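Local structure of COG1633: Uncharacterized conserved protein (Magnetospirillum magnetotacticum, 2OH3) at residues A11-A20 with L69-K77; L91-R99 with W145-S153. The protein is of unknown function but belongs to the rubrerythrin family of the ferritin clan and binds a zinc ion, probably within a ferritin-like four-helix bundle. One frame throughout, in Å; residues are numbered along the deposited sequence.

Interaction 1 (A11-A20 with L69-K77). With IMD (imidazole), chain C.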
loop_
_atom_site.group_PDB
_atom_site.type_symbol
_atom_site.label_atom_id
_atom_site.label_comp_id
_atom_site.label_asym_id
_atom_site.label_seq_id
_atom_site.Cartn_x
_atom_site.Cartn_y
_atom_site.Cartn_z
ATOM N N ALA A 11 16.150 -6.656 -5.096
ATOM C CA ALA A 11 14.786 -6.243 -5.464
ATOM C C ALA A 11 13.997 -5.856 -4.245
ATOM O O ALA A 11 13.273 -4.844 -4.257
ATOM C CB ALA A 11 14.052 -7.346 -6.260
ATOM N N HIS A 12 14.135 -6.635 -3.177
ATOM C CA HIS A 12 13.481 -6.299 -1.928
ATOM C C HIS A 12 14.015 -4.976 -1.375
ATOM O O HIS A 12 13.273 -4.040 -1.072
ATOM C CB HIS A 12 13.649 -7.409 -0.897
ATOM C CG HIS A 12 12.584 -8.452 -0.952
ATOM N ND1 HIS A 12 12.615 -9.513 -1.844
ATOM C CD2 HIS A 12 11.469 -8.628 -0.200
ATOM C CE1 HIS A 12 11.559 -10.282 -1.648
ATOM N NE2 HIS A 12 10.847 -9.767 -0.662
ATOM N N ALA A 13 15.318 -4.872 -1.271
ATOM C CA ALA A 13 15.918 -3.672 -0.748
ATOM C C ALA A 13 15.521 -2.406 -1.509
ATOM O O ALA A 13 15.208 -1.389 -0.883
ATOM C CB ALA A 13 17.439 -3.842 -0.687
ATOM N N ILE A 14 15.520 -2.437 -2.843
ATOM C CA ILE A 14 15.134 -1.275 -3.627
ATOM C C ILE A 14 13.673 -0.911 -3.359
ATOM O O ILE A 14 13.300 0.256 -3.248
ATOM C CB ILE A 14 15.293 -1.516 -5.140
ATOM C CG1 ILE A 14 16.759 -1.572 -5.491
ATOM C CG2 ILE A 14 14.689 -0.379 -5.934
ATOM C CD1 ILE A 14 17.021 -1.989 -6.936
ATOM N N ALA A 15 12.838 -1.920 -3.315
ATOM C CA ALA A 15 11.423 -1.684 -3.168
ATOM C C ALA A 15 11.149 -1.115 -1.800
ATOM O O ALA A 15 10.315 -0.218 -1.668
ATOM C CB ALA A 15 10.641 -2.955 -3.429
ATOM N N LEU A 16 11.833 -1.633 -0.789
ATOM C CA LEU A 16 11.669 -1.163 0.593
ATOM C C LEU A 16 12.046 0.294 0.718
ATOM O O LEU A 16 11.379 1.043 1.418
ATOM C CB LEU A 16 12.483 -1.989 1.607
ATOM C CG LEU A 16 11.937 -3.400 1.931
ATOM C CD1 LEU A 16 12.946 -4.288 2.699
ATOM C CD2 LEU A 16 10.589 -3.360 2.687
ATOM N N GLU A 17 13.106 0.695 0.018
ATOM C CA GLU A 17 13.594 2.070 0.009
ATOM C C GLU A 17 12.765 3.032 -0.827
ATOM O O GLU A 17 12.518 4.150 -0.404
ATOM C CB GLU A 17 15.051 2.111 -0.491
ATOM C CG GLU A 17 16.038 1.527 0.530
ATOM C CD GLU A 17 15.971 2.280 1.877
ATOM O OE1 GLU A 17 15.345 3.371 1.882
ATOM O OE2 GLU A 17 16.488 1.789 2.917
ATOM N N THR A 18 12.343 2.628 -2.007
ATOM C CA THR A 18 11.392 3.420 -2.765
ATOM C C THR A 18 10.115 3.685 -1.933
ATOM O O THR A 18 9.624 4.821 -1.838
ATOM C CB THR A 18 11.055 2.697 -4.090
ATOM O OG1 THR A 18 12.277 2.466 -4.799
ATOM C CG2 THR A 18 10.144 3.523 -4.968
ATOM N N GLU A 19 9.612 2.633 -1.302
ATOM C CA GLU A 19 8.456 2.756 -0.447
ATOM C C GLU A 19 8.754 3.709 0.711
ATOM O O GLU A 19 7.993 4.618 0.930
ATOM C CB GLU A 19 7.982 1.378 0.050
ATOM C CG GLU A 19 6.887 1.445 1.109
ATOM C CD GLU A 19 5.487 1.748 0.562
ATOM O OE1 GLU A 19 5.325 2.073 -0.623
ATOM O OE2 GLU A 19 4.494 1.623 1.327
ATOM N N ALA A 20 9.846 3.517 1.446
ATOM C CA ALA A 20 10.169 4.389 2.580
ATOM C C ALA A 20 10.255 5.859 2.189
ATOM O O ALA A 20 9.712 6.717 2.869
ATOM C CB ALA A 20 11.440 3.968 3.258
ATOM N N LEU A 69 8.490 -7.691 -7.777
ATOM C CA LEU A 69 7.892 -8.115 -6.515
ATOM C C LEU A 69 6.427 -7.724 -6.455
ATOM O O LEU A 69 6.002 -6.778 -7.119
ATOM C CB LEU A 69 8.581 -7.399 -5.354
ATOM C CG LEU A 69 10.069 -7.605 -5.193
ATOM C CD1 LEU A 69 10.457 -6.991 -3.869
ATOM C CD2 LEU A 69 10.414 -9.075 -5.232
HETATM N N MSE A 70 5.675 -8.445 -5.636
HETATM C CA MSE A 70 4.277 -8.116 -5.376
HETATM C C MSE A 70 4.208 -7.055 -4.284
HETATM O O MSE A 70 5.032 -7.043 -3.382
HETATM C CB MSE A 70 3.523 -9.362 -4.939
HETATM C CG MSE A 70 3.583 -10.517 -5.943
HETATM SE SE MSE A 70 2.683 -10.167 -7.607
HETATM C CE MSE A 70 4.033 -9.417 -8.639
ATOM N N SER A 71 3.224 -6.160 -4.382
ATOM C CA SER A 71 3.063 -5.049 -3.456
ATOM C C SER A 71 3.162 -5.438 -1.983
ATOM O O SER A 71 3.756 -4.698 -1.203
ATOM C CB SER A 71 1.744 -4.331 -3.717
ATOM O OG SER A 71 0.656 -5.235 -3.743
ATOM N N TRP A 72 2.580 -6.577 -1.594
ATOM C CA TRP A 72 2.584 -6.967 -0.177
ATOM C C TRP A 72 3.980 -7.354 0.286
ATOM O O TRP A 72 4.236 -7.339 1.471
ATOM C CB TRP A 72 1.558 -8.073 0.162
ATOM C CG TRP A 72 1.587 -9.194 -0.782
ATOM C CD1 TRP A 72 2.376 -10.317 -0.737
ATOM C CD2 TRP A 72 0.830 -9.278 -1.968
ATOM N NE1 TRP A 72 2.130 -11.105 -1.848
ATOM C CE2 TRP A 72 1.181 -10.474 -2.612
ATOM C CE3 TRP A 72 -0.112 -8.440 -2.557
ATOM C CZ2 TRP A 72 0.614 -10.846 -3.806
ATOM C CZ3 TRP A 72 -0.674 -8.810 -3.731
ATOM C CH2 TRP A 72 -0.326 -9.987 -4.347
ATOM N N GLN A 73 4.908 -7.626 -0.627
ATOM C CA GLN A 73 6.283 -7.914 -0.222
ATOM C C GLN A 73 7.070 -6.709 0.264
ATOM O O GLN A 73 8.164 -6.873 0.800
ATOM C CB GLN A 73 7.061 -8.584 -1.364
ATOM C CG GLN A 73 6.376 -9.815 -1.906
ATOM C CD GLN A 73 7.205 -10.560 -2.922
ATOM O OE1 GLN A 73 6.981 -10.439 -4.111
ATOM N NE2 GLN A 73 8.161 -11.348 -2.450
ATOM N N TYR A 74 6.589 -5.492 0.038
ATOM C CA TYR A 74 7.425 -4.334 0.373
ATOM C C TYR A 74 6.647 -3.130 0.903
ATOM O O TYR A 74 7.233 -2.314 1.567
ATOM C CB TYR A 74 8.339 -3.933 -0.818
ATOM C CG TYR A 74 7.526 -3.484 -2.020
ATOM C CD1 TYR A 74 7.021 -2.188 -2.078
ATOM C CD2 TYR A 74 7.188 -4.371 -3.061
ATOM C CE1 TYR A 74 6.241 -1.779 -3.109
ATOM C CE2 TYR A 74 6.400 -3.930 -4.139
ATOM C CZ TYR A 74 5.941 -2.626 -4.128
ATOM O OH TYR A 74 5.162 -2.115 -5.114
ATOM N N ARG A 75 5.354 -3.007 0.602
ATOM C CA ARG A 75 4.572 -1.858 1.095
ATOM C C ARG A 75 4.522 -1.796 2.629
ATOM O O ARG A 75 4.385 -2.808 3.303
ATOM C CB ARG A 75 3.156 -1.877 0.567
ATOM C CG ARG A 75 3.002 -1.397 -0.835
ATOM C CD ARG A 75 1.559 -1.368 -1.188
ATOM N NE ARG A 75 1.347 -0.659 -2.442
ATOM C CZ ARG A 75 0.161 -0.345 -2.916
ATOM N NH1 ARG A 75 -0.919 -0.769 -2.312
ATOM N NH2 ARG A 75 0.057 0.316 -4.056
ATOM N N TRP A 76 4.578 -0.589 3.178
ATOM C CA TRP A 76 4.197 -0.394 4.576
ATOM C C TRP A 76 2.793 -0.898 4.842
ATOM O O TRP A 76 1.907 -0.844 3.965
ATOM C CB TRP A 76 4.303 1.085 4.954
ATOM C CG TRP A 76 5.702 1.582 5.069
ATOM C CD1 TRP A 76 6.836 1.067 4.467
ATOM C CD2 TRP A 76 6.132 2.745 5.780
ATOM N NE1 TRP A 76 7.935 1.834 4.799
ATOM C CE2 TRP A 76 7.526 2.877 5.584
ATOM C CE3 TRP A 76 5.475 3.681 6.578
ATOM C CZ2 TRP A 76 8.271 3.879 6.177
ATOM C CZ3 TRP A 76 6.221 4.686 7.171
ATOM C CH2 TRP A 76 7.607 4.773 6.963
ATOM N N LYS A 77 2.584 -1.413 6.053
ATOM C CA LYS A 77 1.279 -1.916 6.497
ATOM C C LYS A 77 0.324 -0.734 6.506
ATOM O O LYS A 77 0.728 0.379 6.728
ATOM C CB LYS A 77 1.395 -2.524 7.910
ATOM C CG LYS A 77 0.487 -3.699 8.237
ATOM C CD LYS A 77 0.140 -3.764 9.776
ATOM C CE LYS A 77 -0.802 -4.924 10.160
ATOM N NZ LYS A 77 -0.261 -6.326 9.909
HETATM N N1 IMD C . 14.753 3.874 6.708
HETATM C C2 IMD C . 15.170 3.173 5.652
HETATM N N3 IMD C . 14.998 3.976 4.537
HETATM C C4 IMD C . 14.480 5.142 4.917
HETATM C C5 IMD C . 14.334 5.089 6.277
HETATM O O HOH W 1 8.877 -11.136 0.519
HETATM O O HOH W 2 10.369 0.339 3.898
#

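Interaction 2 (L91-R99 with W145-S153)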
loop_
_atom_site.group_PDB
_atom_site.type_symbol
_atom_site.label_atom_id
_atom_site.label_comp_id
_atom_site.label_asym_id
_atom_site.label_seq_id
_atom_site.Cartn_x
_atom_site.Cartn_y
_atom_site.Cartn_z
ATOM N N LEU A 91 -3.128 10.115 11.941
ATOM C CA LEU A 91 -1.717 10.206 11.561
ATOM C C LEU A 91 -1.180 11.625 11.522
ATOM O O LEU A 91 0.030 11.802 11.427
ATOM C CB LEU A 91 -1.465 9.530 10.218
ATOM C CG LEU A 91 -1.344 8.006 10.201
ATOM C CD1 LEU A 91 -0.897 7.561 8.817
ATOM C CD2 LEU A 91 -0.339 7.525 11.231
HETATM N N MSE A 92 -2.055 12.627 11.617
HETATM C CA MSE A 92 -1.608 14.013 11.763
HETATM C C MSE A 92 -0.978 14.357 13.135
HETATM O O MSE A 92 -0.336 15.393 13.268
HETATM C CB MSE A 92 -2.747 14.979 11.409
HETATM C CG MSE A 92 -3.064 14.984 9.886
ATOM N N THR A 93 -1.133 13.509 14.149
ATOM C CA THR A 93 -0.483 13.777 15.413
ATOM C C THR A 93 0.895 13.141 15.425
ATOM O O THR A 93 1.047 12.002 15.013
ATOM C CB THR A 93 -1.264 13.230 16.623
ATOM O OG1 THR A 93 -1.064 11.822 16.718
ATOM C CG2 THR A 93 -2.720 13.475 16.484
ATOM N N PRO A 94 1.915 13.861 15.926
ATOM C CA PRO A 94 3.266 13.291 15.944
ATOM C C PRO A 94 3.415 11.932 16.597
ATOM O O PRO A 94 4.121 11.089 16.070
ATOM C CB PRO A 94 4.079 14.338 16.707
ATOM C CG PRO A 94 3.395 15.572 16.491
ATOM C CD PRO A 94 1.916 15.239 16.451
ATOM N N TYR A 95 2.743 11.696 17.716
ATOM C CA TYR A 95 2.850 10.414 18.391
ATOM C C TYR A 95 2.452 9.252 17.444
ATOM O O TYR A 95 3.149 8.219 17.372
ATOM C CB TYR A 95 1.994 10.389 19.656
ATOM C CG TYR A 95 2.044 9.069 20.393
ATOM C CD1 TYR A 95 3.225 8.632 20.998
ATOM C CD2 TYR A 95 0.915 8.258 20.495
ATOM C CE1 TYR A 95 3.287 7.413 21.672
ATOM C CE2 TYR A 95 0.961 7.043 21.169
ATOM C CZ TYR A 95 2.151 6.630 21.755
ATOM O OH TYR A 95 2.208 5.431 22.416
ATOM N N HIS A 96 1.351 9.430 16.710
ATOM C CA HIS A 96 0.849 8.371 15.839
ATOM C C HIS A 96 1.664 8.182 14.556
ATOM O O HIS A 96 1.834 7.056 14.088
ATOM C CB HIS A 96 -0.624 8.612 15.518
ATOM C CG HIS A 96 -1.538 8.375 16.683
ATOM N ND1 HIS A 96 -2.620 9.186 16.960
ATOM C CD2 HIS A 96 -1.537 7.412 17.635
ATOM C CE1 HIS A 96 -3.244 8.727 18.029
ATOM N NE2 HIS A 96 -2.606 7.654 18.459
ATOM N N ALA A 97 2.204 9.260 13.997
ATOM C CA ALA A 97 3.032 9.157 12.806
ATOM C C ALA A 97 4.356 8.458 13.118
ATOM O O ALA A 97 4.810 7.566 12.359
ATOM C CB ALA A 97 3.236 10.544 12.197
ATOM N N LEU A 98 4.960 8.825 14.246
ATOM C CA LEU A 98 6.216 8.246 14.643
ATOM C C LEU A 98 6.089 6.751 14.908
ATOM O O LEU A 98 6.986 5.986 14.582
ATOM C CB LEU A 98 6.747 8.913 15.903
ATOM C CG LEU A 98 7.364 10.291 15.915
ATOM C CD1 LEU A 98 7.448 10.820 17.376
ATOM C CD2 LEU A 98 8.747 10.282 15.272
ATOM N N ARG A 99 5.019 6.351 15.597
ATOM C CA ARG A 99 4.779 4.944 15.873
ATOM C C ARG A 99 4.515 4.147 14.603
ATOM O O ARG A 99 4.911 3.014 14.515
ATOM C CB ARG A 99 3.616 4.781 16.831
ATOM C CG ARG A 99 4.055 5.090 18.287
ATOM C CD ARG A 99 3.147 4.533 19.381
ATOM N NE ARG A 99 3.130 3.074 19.511
ATOM C CZ ARG A 99 4.151 2.300 19.904
ATOM N NH1 ARG A 99 5.369 2.792 20.180
ATOM N NH2 ARG A 99 3.962 0.991 19.993
ATOM N N TRP A 145 12.543 9.485 20.164
ATOM C CA TRP A 145 11.577 10.523 19.813
ATOM C C TRP A 145 10.228 10.285 20.452
ATOM O O TRP A 145 9.637 11.200 21.025
ATOM C CB TRP A 145 11.455 10.662 18.296
ATOM C CG TRP A 145 12.433 11.642 17.839
ATOM C CD1 TRP A 145 13.707 11.400 17.389
ATOM C CD2 TRP A 145 12.275 13.063 17.873
ATOM N NE1 TRP A 145 14.348 12.595 17.123
ATOM C CE2 TRP A 145 13.490 13.632 17.419
ATOM C CE3 TRP A 145 11.212 13.918 18.213
ATOM C CZ2 TRP A 145 13.670 15.031 17.300
ATOM C CZ3 TRP A 145 11.397 15.303 18.105
ATOM C CH2 TRP A 145 12.608 15.838 17.647
ATOM N N ILE A 146 9.760 9.051 20.360
ATOM C CA ILE A 146 8.469 8.678 20.898
ATOM C C ILE A 146 8.472 8.986 22.406
ATOM O O ILE A 146 7.526 9.575 22.912
ATOM C CB ILE A 146 8.145 7.194 20.535
ATOM C CG1 ILE A 146 7.779 7.094 19.062
ATOM C CG2 ILE A 146 6.991 6.637 21.345
ATOM C CD1 ILE A 146 7.961 5.741 18.483
ATOM N N GLU A 147 9.551 8.634 23.107
ATOM C CA GLU A 147 9.735 9.005 24.528
ATOM C C GLU A 147 9.471 10.481 24.853
ATOM O O GLU A 147 8.826 10.795 25.832
ATOM C CB GLU A 147 11.180 8.740 24.940
ATOM C CG GLU A 147 11.505 7.346 25.346
ATOM C CD GLU A 147 12.714 7.327 26.266
ATOM O OE1 GLU A 147 13.854 7.334 25.749
ATOM O OE2 GLU A 147 12.523 7.329 27.510
ATOM N N LYS A 148 10.004 11.382 24.039
ATOM C CA LYS A 148 9.940 12.818 24.307
ATOM C C LYS A 148 8.661 13.468 23.737
ATOM O O LYS A 148 8.374 14.650 23.968
ATOM C CB LYS A 148 11.206 13.502 23.756
ATOM C CG LYS A 148 12.518 12.946 24.354
ATOM C CD LYS A 148 12.764 13.458 25.794
ATOM C CE LYS A 148 13.842 12.658 26.582
ATOM N NZ LYS A 148 13.292 11.872 27.755
ATOM N N THR A 149 7.886 12.684 23.003
ATOM C CA THR A 149 6.731 13.188 22.288
ATOM C C THR A 149 5.470 13.081 23.157
ATOM O O THR A 149 5.101 11.996 23.558
ATOM C CB THR A 149 6.523 12.397 20.986
ATOM O OG1 THR A 149 7.615 12.655 20.084
ATOM C CG2 THR A 149 5.242 12.808 20.324
ATOM N N PRO A 150 4.782 14.207 23.418
ATOM C CA PRO A 150 3.597 14.106 24.286
ATOM C C PRO A 150 2.455 13.325 23.627
ATOM O O PRO A 150 2.331 13.330 22.405
ATOM C CB PRO A 150 3.194 15.569 24.522
ATOM C CG PRO A 150 3.711 16.317 23.336
ATOM C CD PRO A 150 4.996 15.580 22.924
ATOM N N ARG A 151 1.641 12.660 24.443
ATOM C CA ARG A 151 0.546 11.831 23.949
ATOM C C ARG A 151 -0.691 12.699 23.740
ATOM O O ARG A 151 -1.104 13.397 24.661
ATOM C CB ARG A 151 0.204 10.728 24.957
ATOM C CG ARG A 151 1.400 10.050 25.615
ATOM C CD ARG A 151 2.466 9.727 24.614
ATOM N NE ARG A 151 3.329 8.627 25.044
ATOM C CZ ARG A 151 4.633 8.550 24.781
ATOM N NH1 ARG A 151 5.232 9.493 24.078
ATOM N NH2 ARG A 151 5.345 7.514 25.205
ATOM N N PRO A 152 -1.301 12.651 22.547
ATOM C CA PRO A 152 -2.493 13.461 22.275
ATOM C C PRO A 152 -3.775 12.867 22.887
ATOM O O PRO A 152 -3.806 11.687 23.231
ATOM C CB PRO A 152 -2.573 13.435 20.754
ATOM C CG PRO A 152 -2.037 12.113 20.410
ATOM C CD PRO A 152 -0.937 11.822 21.388
ATOM N N SER A 153 -4.816 13.679 23.026
ATOM C CA SER A 153 -6.118 13.187 23.496
ATOM C C SER A 153 -7.184 13.372 22.405
ATOM O O SER A 153 -7.252 14.425 21.771
ATOM C CB SER A 153 -6.520 13.895 24.795
HETATM O O HOH W 3 1.692 13.680 19.485
#

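Interaction 1 (A11-A20 with L69-K77)
Over the centre of one face of the His12 imidazole sits the CD1 methyl of Leu69, 3.9 Å from the ring centroid and only 11° off the ring normal, a CH-pi contact. A water lies in the ring plane, 2.7 Å from His12 NE2, and accepts a bond from Gln73 NE2, linking imidazole and amide, their planes nearly perpendicular. His12 ND1 bonds to the carbonyl of Glu8, and Tyr111 of helix 94-118 stacks on the ring. The phenol of Tyr74 is sandwiched: Ala15 CB presses on one face, 3.5 Å from Tyr74 CG, while the carbonyl oxygen of Ser71 lies over the centre of the opposite face. Glu19 CB stands at its edge. Trp76 presents its indole edge to a second water, 3.0 Å from Trp76 NE1, which in turn donates to Leu16 O; Tyr24 and Tyr100 meet this indole edge-to-face.

Beyond the rings, Leu69 CD1 also reaches the helix itself, 3.6 Å from Ala11 O, and Leu16 CD2 packs at 3.7 Å from Tyr74 O.

Glu19 carries the direct polar link. With CG anti to the backbone N (chi1 172°), its CG passes 3.4 Å from Trp76 CD1, and the bend at chi2 brings its carboxylate alongside Arg75 CA and Trp76 N. There OE2 accepts from Trp76 N at 2.9 Å, the donor standing 35° above the carboxylate plane. The same oxygen forms a salt bridge to Arg75 of the second subunit, and OE1 pairs with Arg23.

The 69-77 loop, part of the long connection between helices 37-61 and 94-118, covers one flank of helix 6-33, consistent with a ferritin-like four-helix bundle. One buried carboxylate ties the loop backbone to the dimer interface; its cationic partners would be expected to keep Glu19 ionised.

Interaction 2 (L91-R99 with W145-S153)
Leu98 and Ile146 pack side chain to side chain, CB of the former 3.8 Å from CG1 of the latter. Leu98 CD2 approaches Trp145 CB, whereas CD1 meets Thr149 OG1 tip to tip at 3.3 Å. A chi1 of 179° turns the Tyr95 ring away from its backbone N, between Ile146 CG2 and the proline-rich tail, where Pro152 CD comes within 3.7 Å of Tyr95 CB. Pro152 CG also closes on Thr93 OG1.

The ring of Tyr95 is covered on both faces. Arg151 CD makes a CH-pi contact over one face and Arg99 CG covers the opposite one. Tyr95 CE1 lies over the centre of one face of the Arg151 guanidinium, 3.6 Å from CZ, the planes 27° apart.

Hydrogen bonds mostly brace each partner internally. Arg151 NH1 donates to both Ile146 O and Thr149 O, and Thr149 OG1 to Trp145 O at 2.7 Å, at the end of helix 122-148. Thr93 is the N-cap residue of helix 94-118, its OG1 accepting weakly from His96 N. Water joins Tyr95 N to Pro150 O.

Replacing Tyr95 with an alanine would probably leave the Arg151 guanidinium without its flat support and open a gap between Ile146 and Pro152. The start of helix 94-118 meets the end of helix 122-148, its bundle neighbour, through apolar and CH-pi packing and a bridging water, with no salt bridge between the segments.

Overall arrangement
Both contacts are partly buried, yet they differ in place and chemistry. The centre of interaction 1 lies about 9 Å from the centre of the chain, on the flank of helix 6-33, with the side chain of Ala20 about 6 Å from the zinc ion held by Glu105, Glu135 and His138; the centre of interaction 2, about 17 Å out on the opposite side, joins the ends of helices 94-118 and 122-148, with Pro150, Arg151 and Pro152 exposed. The two do not touch, but helix 94-118 serves both, packing against 11-20 farther along its length. Residues 11-20/69-77 use a direct hydrogen bond and dimer salt bridges; 91-99/145-153 use hydrophobic contacts and a CH-pi contact of arginine on tyrosine.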